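Local coordinates for protein Hcp1 family type VI secretion system effector (Yersinia pestis, PDB 3V4H) that probably assembles into hexameric rings that stack into the tube of a type VI secretion system, as other Hcp proteins do, at residues 28-36 and 45-54; 121-132 and 148-159. All coordinates share one frame; numbering follows the deposited sequence.

Overall arrangement
Interaction 1 comes first along the chain and closes before interaction 2 opens; their centres lie about 12 Å apart, both near the centre of the folded subunit. The strands 29-33 and 49-50 form one margin, within this subunit, of an antiparallel sheet, and strand 103-111 separates them from the pair 119-126 and 155-162 of interaction 2. A second antiparallel sheet holds strand 53-59 at one edge within the chain and the pair 146-152 and 128-138 at the other. I31 CD1 meets F151 CE2 at 4.0 Å, which joins the two contacts through the interior. Both contacts also reach a second subunit of the six-chain assembly, consistent with the ring architecture of Hcp proteins.

Interaction 1: residues 28-36 and 45-54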
loop_
_atom_site.group_PDB
_atom_site.type_symbol
_atom_site.label_atom_id
_atom_site.label_comp_id
_atom_site.label_asym_id
_atom_site.label_seq_id
_atom_site.Cartn_x
_atom_site.Cartn_y
_atom_site.Cartn_z
ATOM N N ASP A 28 -20.780 -16.221 14.306
ATOM C CA ASP A 28 -20.121 -16.686 15.559
ATOM C C ASP A 28 -19.144 -17.779 15.215
ATOM O O ASP A 28 -19.477 -18.774 14.509
ATOM C CB ASP A 28 -21.133 -17.262 16.530
ATOM C CG ASP A 28 -21.670 -16.258 17.474
ATOM O OD1 ASP A 28 -20.895 -15.400 17.959
ATOM O OD2 ASP A 28 -22.884 -16.350 17.757
ATOM N N MET A 29 -17.962 -17.660 15.778
ATOM C CA MET A 29 -16.870 -18.555 15.432
ATOM C C MET A 29 -16.208 -19.020 16.710
ATOM O O MET A 29 -15.910 -18.204 17.584
ATOM C CB MET A 29 -15.862 -17.811 14.565
ATOM C CG MET A 29 -16.442 -17.189 13.313
ATOM S SD MET A 29 -15.170 -16.405 12.321
ATOM C CE MET A 29 -15.190 -14.731 12.943
ATOM N N PHE A 30 -15.932 -20.315 16.818
ATOM C CA PHE A 30 -15.331 -20.850 18.040
ATOM C C PHE A 30 -14.213 -21.779 17.716
ATOM O O PHE A 30 -14.293 -22.512 16.739
ATOM C CB PHE A 30 -16.364 -21.627 18.843
ATOM C CG PHE A 30 -17.567 -20.814 19.195
ATOM C CD1 PHE A 30 -17.533 -19.942 20.249
ATOM C CD2 PHE A 30 -18.716 -20.889 18.434
ATOM C CE1 PHE A 30 -18.636 -19.162 20.566
ATOM C CE2 PHE A 30 -19.821 -20.110 18.737
ATOM C CZ PHE A 30 -19.778 -19.250 19.811
ATOM N N ILE A 31 -13.209 -21.813 18.562
ATOM C CA ILE A 31 -12.203 -22.869 18.454
ATOM C C ILE A 31 -12.012 -23.530 19.822
ATOM O O ILE A 31 -11.886 -22.856 20.860
ATOM C CB ILE A 31 -10.923 -22.340 17.771
ATOM C CG1 ILE A 31 -10.103 -23.500 17.207
ATOM C CG2 ILE A 31 -10.128 -21.463 18.708
ATOM C CD1 ILE A 31 -9.115 -23.164 16.112
ATOM N N LYS A 32 -12.030 -24.855 19.839
ATOM C CA LYS A 32 -11.867 -25.635 21.073
ATOM C C LYS A 32 -10.548 -26.381 20.961
ATOM O O LYS A 32 -10.382 -27.188 20.061
ATOM C CB LYS A 32 -13.012 -26.637 21.214
ATOM C CG LYS A 32 -12.893 -27.548 22.442
ATOM C CD LYS A 32 -13.094 -28.999 22.103
ATOM C CE LYS A 32 -14.496 -29.480 22.418
ATOM N NZ LYS A 32 -14.564 -30.072 23.790
ATOM N N ILE A 33 -9.607 -26.083 21.842
ATOM C CA ILE A 33 -8.249 -26.615 21.726
ATOM C C ILE A 33 -7.936 -27.513 22.936
ATOM O O ILE A 33 -8.043 -27.073 24.083
ATOM C CB ILE A 33 -7.224 -25.495 21.735
ATOM C CG1 ILE A 33 -7.372 -24.639 20.496
ATOM C CG2 ILE A 33 -5.815 -26.060 21.867
ATOM C CD1 ILE A 33 -6.462 -23.442 20.486
ATOM N N ASP A 34 -7.547 -28.750 22.703
ATOM C CA ASP A 34 -7.338 -29.674 23.801
ATOM C C ASP A 34 -6.387 -29.159 24.827
ATOM O O ASP A 34 -5.292 -28.783 24.525
ATOM C CB ASP A 34 -6.841 -31.011 23.308
ATOM C CG ASP A 34 -7.960 -31.963 23.011
ATOM O OD1 ASP A 34 -9.014 -31.868 23.634
ATOM O OD2 ASP A 34 -7.799 -32.804 22.126
ATOM N N GLY A 35 -6.826 -29.164 26.063
ATOM C CA GLY A 35 -6.009 -28.702 27.175
ATOM C C GLY A 35 -5.915 -27.185 27.330
ATOM O O GLY A 35 -5.315 -26.717 28.271
ATOM N N ILE A 36 -6.497 -26.404 26.428
ATOM C CA ILE A 36 -6.361 -24.970 26.523
ATOM C C ILE A 36 -7.761 -24.351 26.428
ATOM O O ILE A 36 -8.293 -24.063 25.324
ATOM C CB ILE A 36 -5.420 -24.403 25.422
ATOM C CG1 ILE A 36 -4.032 -25.068 25.471
ATOM C CG2 ILE A 36 -5.282 -22.900 25.568
ATOM C CD1 ILE A 36 -3.047 -24.622 24.404
ATOM N N HIS A 45 -20.795 -23.500 23.722
ATOM C CA HIS A 45 -19.331 -23.471 23.533
ATOM C C HIS A 45 -18.605 -22.928 24.728
ATOM O O HIS A 45 -17.547 -22.277 24.602
ATOM C CB HIS A 45 -18.968 -22.710 22.251
ATOM C CG HIS A 45 -19.264 -23.498 21.004
ATOM N ND1 HIS A 45 -18.399 -24.429 20.505
ATOM C CD2 HIS A 45 -20.409 -23.567 20.222
ATOM C CE1 HIS A 45 -18.967 -25.041 19.456
ATOM N NE2 HIS A 45 -20.205 -24.519 19.287
ATOM N N LYS A 46 -19.154 -23.245 25.905
ATOM C CA LYS A 46 -18.656 -22.718 27.180
ATOM C C LYS A 46 -17.185 -23.021 27.270
ATOM O O LYS A 46 -16.772 -24.134 26.997
ATOM C CB LYS A 46 -19.368 -23.331 28.399
ATOM C CG LYS A 46 -20.398 -22.443 29.089
ATOM C CD LYS A 46 -19.800 -21.173 29.680
ATOM N N ASN A 47 -16.400 -22.013 27.615
ATOM C CA ASN A 47 -14.973 -22.197 27.846
ATOM C C ASN A 47 -14.122 -22.566 26.641
ATOM O O ASN A 47 -13.003 -23.003 26.779
ATOM C CB ASN A 47 -14.769 -23.194 28.978
ATOM C CG ASN A 47 -15.421 -22.734 30.268
ATOM O OD1 ASN A 47 -15.392 -21.540 30.621
ATOM N ND2 ASN A 47 -16.016 -23.677 30.979
ATOM N N GLU A 48 -14.652 -22.358 25.450
ATOM C CA GLU A 48 -13.869 -22.413 24.251
ATOM C C GLU A 48 -13.398 -20.991 23.902
ATOM O O GLU A 48 -13.720 -20.004 24.603
ATOM C CB GLU A 48 -14.702 -22.997 23.124
ATOM C CG GLU A 48 -15.158 -24.429 23.404
ATOM C CD GLU A 48 -15.999 -25.026 22.295
ATOM O OE1 GLU A 48 -15.926 -24.556 21.130
ATOM O OE2 GLU A 48 -16.711 -25.991 22.600
ATOM N N ILE A 49 -12.644 -20.890 22.815
ATOM C CA ILE A 49 -12.083 -19.597 22.383
ATOM C C ILE A 49 -12.933 -18.965 21.290
ATOM O O ILE A 49 -13.173 -19.569 20.245
ATOM C CB ILE A 49 -10.624 -19.744 21.893
ATOM C CG1 ILE A 49 -9.747 -20.317 23.007
ATOM C CG2 ILE A 49 -10.072 -18.381 21.490
ATOM C CD1 ILE A 49 -8.536 -21.135 22.570
ATOM N N GLN A 50 -13.380 -17.739 21.510
ATOM C CA GLN A 50 -14.084 -16.989 20.457
ATOM C C GLN A 50 -13.116 -16.454 19.416
ATOM O O GLN A 50 -12.131 -15.785 19.752
ATOM C CB GLN A 50 -14.876 -15.819 21.052
ATOM C CG GLN A 50 -15.767 -16.318 22.155
ATOM C CD GLN A 50 -17.105 -15.626 22.235
ATOM O OE1 GLN A 50 -18.116 -16.277 22.490
ATOM N NE2 GLN A 50 -17.119 -14.301 22.031
ATOM N N VAL A 51 -13.418 -16.707 18.149
ATOM C CA VAL A 51 -12.526 -16.346 17.057
ATOM C C VAL A 51 -13.052 -15.079 16.389
ATOM O O VAL A 51 -14.256 -14.938 16.119
ATOM C CB VAL A 51 -12.402 -17.480 16.045
ATOM C CG1 VAL A 51 -11.578 -17.079 14.842
ATOM C CG2 VAL A 51 -11.729 -18.679 16.719
ATOM N N LEU A 52 -12.118 -14.192 16.085
ATOM C CA LEU A 52 -12.388 -12.915 15.422
ATOM C C LEU A 52 -12.124 -13.012 13.934
ATOM O O LEU A 52 -12.744 -12.330 13.155
ATOM C CB LEU A 52 -11.439 -11.854 16.040
ATOM C CG LEU A 52 -11.598 -11.566 17.558
ATOM C CD1 LEU A 52 -10.600 -10.512 18.052
ATOM C CD2 LEU A 52 -13.029 -11.151 17.875
ATOM N N ALA A 53 -11.190 -13.863 13.498
ATOM C CA ALA A 53 -10.884 -13.918 12.069
ATOM C C ALA A 53 -10.019 -15.156 11.877
ATOM O O ALA A 53 -9.511 -15.673 12.889
ATOM C CB ALA A 53 -10.077 -12.637 11.653
ATOM N N TRP A 54 -9.965 -15.659 10.658
ATOM C CA TRP A 54 -9.191 -16.864 10.335
ATOM C C TRP A 54 -8.873 -16.982 8.894
ATOM O O TRP A 54 -9.498 -16.365 8.060
ATOM C CB TRP A 54 -9.945 -18.143 10.779
ATOM C CG TRP A 54 -11.221 -18.371 10.032
ATOM C CD1 TRP A 54 -12.418 -17.683 10.171
ATOM C CD2 TRP A 54 -11.475 -19.350 8.978
ATOM N NE1 TRP A 54 -13.342 -18.161 9.301
ATOM C CE2 TRP A 54 -12.845 -19.163 8.566
ATOM C CE3 TRP A 54 -10.732 -20.334 8.383
ATOM C CZ2 TRP A 54 -13.431 -19.946 7.566
ATOM C CZ3 TRP A 54 -11.327 -21.129 7.382
ATOM C CH2 TRP A 54 -12.628 -20.950 7.000
HETATM O O HOH W 1 -16.864 -15.233 16.944
#
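F30 and H45 stack their rings almost parallel, with planes 3° apart and centroids 4.3 Å apart. The overlap is offset: F30 CD2 lies over the imidazole near its rim, while H45 CB rests over the phenyl face, 3.9 Å from the ring centroid. H45 is fixed in turn by E48, since H45 ND1 donates in its own ring plane to E48 OE1 at 2.6 Å, reaching the oxygen from above the carboxylate plane; E119 holds the other imidazole nitrogen. With CG opposite the carbonyl carbon (chi1 -62°) and the chain extended beyond it, E48 brings its carboxylate across K32, whose CB touches E48 CD. Q50 lies beside F30, pointing the same way, and sets OE1 at the phenyl edge, 3.5 Å from F30 CE1; that oxygen is hydrogen-bonded to S40.

On the other face, I31 lies beside I49, pointing the same way, with CG2 touching I49 CB and V51 CG2, and I33 CD1 meets I49 CD1. M29, extended at chi2 (-177°), carries SD to 3.7 Å from W54 CD1 in an oblique Met-aromatic contact, and a bend at chi3 turns M29 CE toward L52 O (3.4 Å).

Hydrogen bonds tie the backbones: V51 N to M29 O, and a reciprocal pair between I31 and I49; water 1 bridges M29 N and V51 O. This antiparallel pairing is, within the chain, the margin of an Hcp beta sheet, beyond which A53 and W54 extend the second sheet into a neighbouring subunit.

Interaction 2: residues 121-132 and 148-159; sequences LTIKFTDVIITR and EIRFSFTKMTQD
Two antiparallel strand pairs meet at a corner of the Hcp beta fold, where the chain turns at D127 and an aromatic cluster of F125, F151 and F153 fills the inside of the bend. F151 directs its edge at the face of F125, F151 CE1 standing 3.8 Å from F125 CG with the ring planes at 86°. F125 in turn presents its edge to F153, and F125 CD1 sits over the centre of that ring, the planes at 58°. F151 CG sits between its own backbone N and carbonyl carbon (chi1 62°), and V128 CG1 packs against F151 CD1 at 3.4 Å.

At the corner, T126 O accepts from both T154 N and T154 OG1, each at 3.1 Å. Farther along, T131 and R132 both face R150 in a classic beta bulge: T131 N donates to R150 O at 3.0 Å, whereas the bond from R132 N is weak. In a salt bridge near its guanidinium plane, R150 grips E148 OE1 side-on through NE (2.6 Å) and NH2, which would fix the group's rotation.

F80 meets the rings of F125 and F151, helix 90-99 packs on I130 and I149, and strands 103-111 and 171-178 flank the pair 121-126 and 155-159.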
loop_
_atom_site.group_PDB
_atom_site.type_symbol
_atom_site.label_atom_id
_atom_site.label_comp_id
_atom_site.label_asym_id
_atom_site.label_seq_id
_atom_site.Cartn_x
_atom_site.Cartn_y
_atom_site.Cartn_z
ATOM N N LEU A 121 -20.321 -25.214 9.519
ATOM C CA LEU A 121 -18.992 -25.684 9.105
ATOM C C LEU A 121 -18.148 -26.039 10.316
ATOM O O LEU A 121 -18.009 -25.249 11.278
ATOM C CB LEU A 121 -18.289 -24.609 8.282
ATOM C CG LEU A 121 -16.820 -24.875 7.931
ATOM C CD1 LEU A 121 -16.758 -25.891 6.821
ATOM C CD2 LEU A 121 -16.043 -23.617 7.552
ATOM N N THR A 122 -17.587 -27.228 10.301
ATOM C CA THR A 122 -16.703 -27.640 11.364
ATOM C C THR A 122 -15.441 -28.167 10.743
ATOM O O THR A 122 -15.464 -28.928 9.759
ATOM C CB THR A 122 -17.369 -28.653 12.308
ATOM O OG1 THR A 122 -17.517 -29.885 11.631
ATOM C CG2 THR A 122 -18.742 -28.198 12.757
ATOM N N ILE A 123 -14.310 -27.741 11.275
ATOM C CA ILE A 123 -13.031 -28.294 10.838
ATOM C C ILE A 123 -12.356 -28.819 12.081
ATOM O O ILE A 123 -12.221 -28.107 13.084
ATOM C CB ILE A 123 -12.091 -27.260 10.174
ATOM C CG1 ILE A 123 -12.804 -26.532 9.052
ATOM C CG2 ILE A 123 -10.868 -27.982 9.580
ATOM C CD1 ILE A 123 -12.082 -25.309 8.487
ATOM N N LYS A 124 -11.964 -30.086 12.035
ATOM C CA LYS A 124 -11.345 -30.704 13.154
ATOM C C LYS A 124 -9.936 -31.025 12.698
ATOM O O LYS A 124 -9.762 -31.501 11.595
ATOM C CB LYS A 124 -12.086 -31.982 13.508
ATOM C CG LYS A 124 -13.583 -31.809 13.784
ATOM C CD LYS A 124 -14.220 -33.177 14.067
ATOM C CE LYS A 124 -15.745 -33.155 14.048
ATOM N NZ LYS A 124 -16.340 -31.899 14.592
ATOM N N PHE A 125 -8.946 -30.710 13.527
ATOM C CA PHE A 125 -7.557 -30.979 13.221
ATOM C C PHE A 125 -6.988 -31.935 14.262
ATOM O O PHE A 125 -7.413 -31.915 15.426
ATOM C CB PHE A 125 -6.721 -29.684 13.205
ATOM C CG PHE A 125 -7.387 -28.524 12.542
ATOM C CD1 PHE A 125 -7.033 -28.127 11.258
ATOM C CD2 PHE A 125 -8.322 -27.764 13.229
ATOM C CE1 PHE A 125 -7.619 -27.025 10.669
ATOM C CE2 PHE A 125 -8.921 -26.662 12.635
ATOM C CZ PHE A 125 -8.568 -26.292 11.350
ATOM N N THR A 126 -6.028 -32.756 13.827
ATOM C CA THR A 126 -5.353 -33.719 14.666
ATOM C C THR A 126 -3.858 -33.489 14.740
ATOM O O THR A 126 -3.233 -33.167 13.730
ATOM C CB THR A 126 -5.546 -35.122 14.109
ATOM O OG1 THR A 126 -6.918 -35.434 14.230
ATOM C CG2 THR A 126 -4.728 -36.167 14.889
ATOM N N ASP A 127 -3.307 -33.693 15.942
ATOM C CA ASP A 127 -1.891 -33.564 16.203
ATOM C C ASP A 127 -1.368 -32.188 15.806
ATOM O O ASP A 127 -0.598 -32.055 14.857
ATOM C CB ASP A 127 -1.131 -34.656 15.465
ATOM C CG ASP A 127 0.222 -34.880 16.025
ATOM O OD1 ASP A 127 0.431 -34.543 17.212
ATOM O OD2 ASP A 127 1.080 -35.406 15.286
ATOM N N VAL A 128 -1.773 -31.185 16.585
ATOM C CA VAL A 128 -1.522 -29.772 16.286
ATOM C C VAL A 128 -0.282 -29.242 17.025
ATOM O O VAL A 128 -0.029 -29.617 18.184
ATOM C CB VAL A 128 -2.743 -28.924 16.682
ATOM C CG1 VAL A 128 -2.396 -27.438 16.649
ATOM C CG2 VAL A 128 -3.924 -29.230 15.760
ATOM N N ILE A 129 0.512 -28.432 16.335
ATOM C CA ILE A 129 1.654 -27.733 16.937
ATOM C C ILE A 129 1.499 -26.248 16.640
ATOM O O ILE A 129 1.208 -25.861 15.513
ATOM C CB ILE A 129 2.992 -28.223 16.381
ATOM C CG1 ILE A 129 3.180 -29.705 16.722
ATOM C CG2 ILE A 129 4.152 -27.388 16.930
ATOM C CD1 ILE A 129 4.423 -30.320 16.126
ATOM N N ILE A 130 1.643 -25.432 17.673
ATOM C CA ILE A 130 1.498 -24.003 17.569
ATOM C C ILE A 130 2.789 -23.450 17.050
ATOM O O ILE A 130 3.816 -23.556 17.694
ATOM C CB ILE A 130 1.083 -23.390 18.907
ATOM C CG1 ILE A 130 -0.267 -23.982 19.310
ATOM C CG2 ILE A 130 0.926 -21.857 18.795
ATOM C CD1 ILE A 130 -0.624 -23.680 20.737
ATOM N N THR A 131 2.726 -22.907 15.842
ATOM C CA THR A 131 3.893 -22.473 15.079
ATOM C C THR A 131 4.169 -20.968 15.185
ATOM O O THR A 131 5.281 -20.519 14.888
ATOM C CB THR A 131 3.636 -22.760 13.618
ATOM O OG1 THR A 131 2.375 -22.137 13.257
ATOM C CG2 THR A 131 3.559 -24.266 13.423
ATOM N N ARG A 132 3.168 -20.198 15.598
ATOM C CA ARG A 132 3.293 -18.716 15.681
ATOM C C ARG A 132 2.307 -18.074 16.651
ATOM O O ARG A 132 1.150 -18.445 16.682
ATOM C CB ARG A 132 3.139 -18.082 14.303
ATOM C CG ARG A 132 4.233 -17.055 14.020
ATOM C CD ARG A 132 3.965 -16.230 12.758
ATOM N NE ARG A 132 4.761 -16.730 11.629
ATOM C CZ ARG A 132 4.679 -16.279 10.376
ATOM N NH1 ARG A 132 3.839 -15.297 10.059
ATOM N NH2 ARG A 132 5.457 -16.809 9.434
ATOM N N GLU A 148 -2.871 -13.300 17.034
ATOM C CA GLU A 148 -3.017 -14.197 15.956
ATOM C C GLU A 148 -2.227 -15.452 16.312
ATOM O O GLU A 148 -1.077 -15.377 16.789
ATOM C CB GLU A 148 -2.488 -13.570 14.677
ATOM C CG GLU A 148 -2.191 -14.605 13.616
ATOM C CD GLU A 148 -1.705 -14.020 12.314
ATOM O OE1 GLU A 148 -0.728 -14.633 11.779
ATOM O OE2 GLU A 148 -2.305 -12.984 11.844
ATOM N N ILE A 149 -2.849 -16.599 16.051
ATOM C CA ILE A 149 -2.265 -17.925 16.280
ATOM C C ILE A 149 -2.333 -18.684 14.951
ATOM O O ILE A 149 -3.373 -18.617 14.249
ATOM C CB ILE A 149 -3.002 -18.642 17.417
ATOM C CG1 ILE A 149 -2.623 -17.982 18.749
ATOM C CG2 ILE A 149 -2.637 -20.126 17.452
ATOM C CD1 ILE A 149 -3.773 -17.873 19.713
ATOM N N ARG A 150 -1.181 -19.240 14.563
ATOM C CA ARG A 150 -1.034 -20.201 13.488
ATOM C C ARG A 150 -0.616 -21.556 14.029
ATOM O O ARG A 150 0.122 -21.619 15.010
ATOM C CB ARG A 150 0.063 -19.765 12.549
ATOM C CG ARG A 150 -0.182 -18.363 12.082
ATOM C CD ARG A 150 0.625 -18.000 10.869
ATOM N NE ARG A 150 0.332 -16.615 10.513
ATOM C CZ ARG A 150 0.880 -15.974 9.493
ATOM N NH1 ARG A 150 1.762 -16.585 8.707
ATOM N NH2 ARG A 150 0.538 -14.713 9.259
ATOM N N PHE A 151 -1.085 -22.632 13.409
ATOM C CA PHE A 151 -0.705 -23.989 13.864
ATOM C C PHE A 151 -0.574 -25.032 12.771
ATOM O O PHE A 151 -1.186 -24.932 11.697
ATOM C CB PHE A 151 -1.608 -24.492 15.005
ATOM C CG PHE A 151 -3.090 -24.632 14.660
ATOM C CD1 PHE A 151 -3.559 -25.706 13.936
ATOM C CD2 PHE A 151 -4.009 -23.749 15.169
ATOM C CE1 PHE A 151 -4.910 -25.877 13.693
ATOM C CE2 PHE A 151 -5.369 -23.898 14.922
ATOM C CZ PHE A 151 -5.813 -24.982 14.196
ATOM N N SER A 152 0.314 -25.976 13.048
ATOM C CA SER A 152 0.569 -27.179 12.253
ATOM C C SER A 152 -0.467 -28.233 12.508
ATOM O O SER A 152 -1.045 -28.223 13.579
ATOM C CB SER A 152 1.854 -27.824 12.751
ATOM O OG SER A 152 2.793 -27.669 11.761
ATOM N N PHE A 153 -0.631 -29.189 11.580
ATOM C CA PHE A 153 -1.450 -30.378 11.854
ATOM C C PHE A 153 -1.114 -31.531 10.894
ATOM O O PHE A 153 -0.591 -31.332 9.793
ATOM C CB PHE A 153 -2.958 -30.037 11.860
ATOM C CG PHE A 153 -3.427 -29.356 10.607
ATOM C CD1 PHE A 153 -3.862 -30.100 9.506
ATOM C CD2 PHE A 153 -3.389 -27.980 10.501
ATOM C CE1 PHE A 153 -4.248 -29.487 8.332
ATOM C CE2 PHE A 153 -3.813 -27.342 9.341
ATOM C CZ PHE A 153 -4.235 -28.082 8.260
ATOM N N THR A 154 -1.338 -32.763 11.338
ATOM C CA THR A 154 -1.053 -33.914 10.491
ATOM C C THR A 154 -2.281 -34.372 9.710
ATOM O O THR A 154 -2.137 -34.925 8.639
ATOM C CB THR A 154 -0.432 -35.058 11.317
ATOM O OG1 THR A 154 -1.195 -35.216 12.516
ATOM C CG2 THR A 154 1.002 -34.699 11.688
ATOM N N LYS A 155 -3.479 -34.136 10.247
ATOM C CA LYS A 155 -4.731 -34.475 9.580
ATOM C C LYS A 155 -5.772 -33.419 9.862
ATOM O O LYS A 155 -5.679 -32.704 10.861
ATOM C CB LYS A 155 -5.288 -35.802 10.084
ATOM C CG LYS A 155 -4.302 -36.948 9.982
ATOM C CD LYS A 155 -4.951 -38.276 10.323
ATOM C CE LYS A 155 -4.805 -38.659 11.786
ATOM N NZ LYS A 155 -4.884 -40.132 11.894
ATOM N N MET A 156 -6.760 -33.335 8.976
ATOM C CA MET A 156 -7.941 -32.519 9.225
ATOM C C MET A 156 -9.179 -33.123 8.586
ATOM O O MET A 156 -9.079 -33.830 7.600
ATOM C CB MET A 156 -7.730 -31.094 8.666
ATOM C CG MET A 156 -7.560 -30.955 7.153
ATOM S SD MET A 156 -9.087 -31.005 6.178
ATOM C CE MET A 156 -10.071 -29.882 7.114
ATOM N N THR A 157 -10.350 -32.774 9.110
ATOM C CA THR A 157 -11.623 -33.088 8.474
ATOM C C THR A 157 -12.421 -31.814 8.357
ATOM O O THR A 157 -12.426 -31.015 9.293
ATOM C CB THR A 157 -12.381 -34.111 9.309
ATOM O OG1 THR A 157 -11.759 -35.399 9.127
ATOM C CG2 THR A 157 -13.835 -34.226 8.875
ATOM N N GLN A 158 -13.081 -31.597 7.220
ATOM C CA GLN A 158 -13.948 -30.437 7.085
ATOM C C GLN A 158 -15.327 -30.927 6.748
ATOM O O GLN A 158 -15.499 -31.648 5.755
ATOM C CB GLN A 158 -13.410 -29.507 5.972
ATOM C CG GLN A 158 -14.235 -28.284 5.677
ATOM C CD GLN A 158 -13.871 -27.663 4.324
ATOM O OE1 GLN A 158 -13.908 -28.332 3.300
ATOM N NE2 GLN A 158 -13.494 -26.404 4.336
ATOM N N ASP A 159 -16.304 -30.537 7.568
ATOM C CA ASP A 159 -17.711 -30.893 7.362
ATOM C C ASP A 159 -18.553 -29.663 7.134
ATOM O O ASP A 159 -18.524 -28.728 7.954
ATOM C CB ASP A 159 -18.280 -31.587 8.589
ATOM C CG ASP A 159 -17.638 -32.955 8.876
ATOM O OD1 ASP A 159 -17.417 -33.780 7.967
ATOM O OD2 ASP A 159 -17.353 -33.190 10.055
#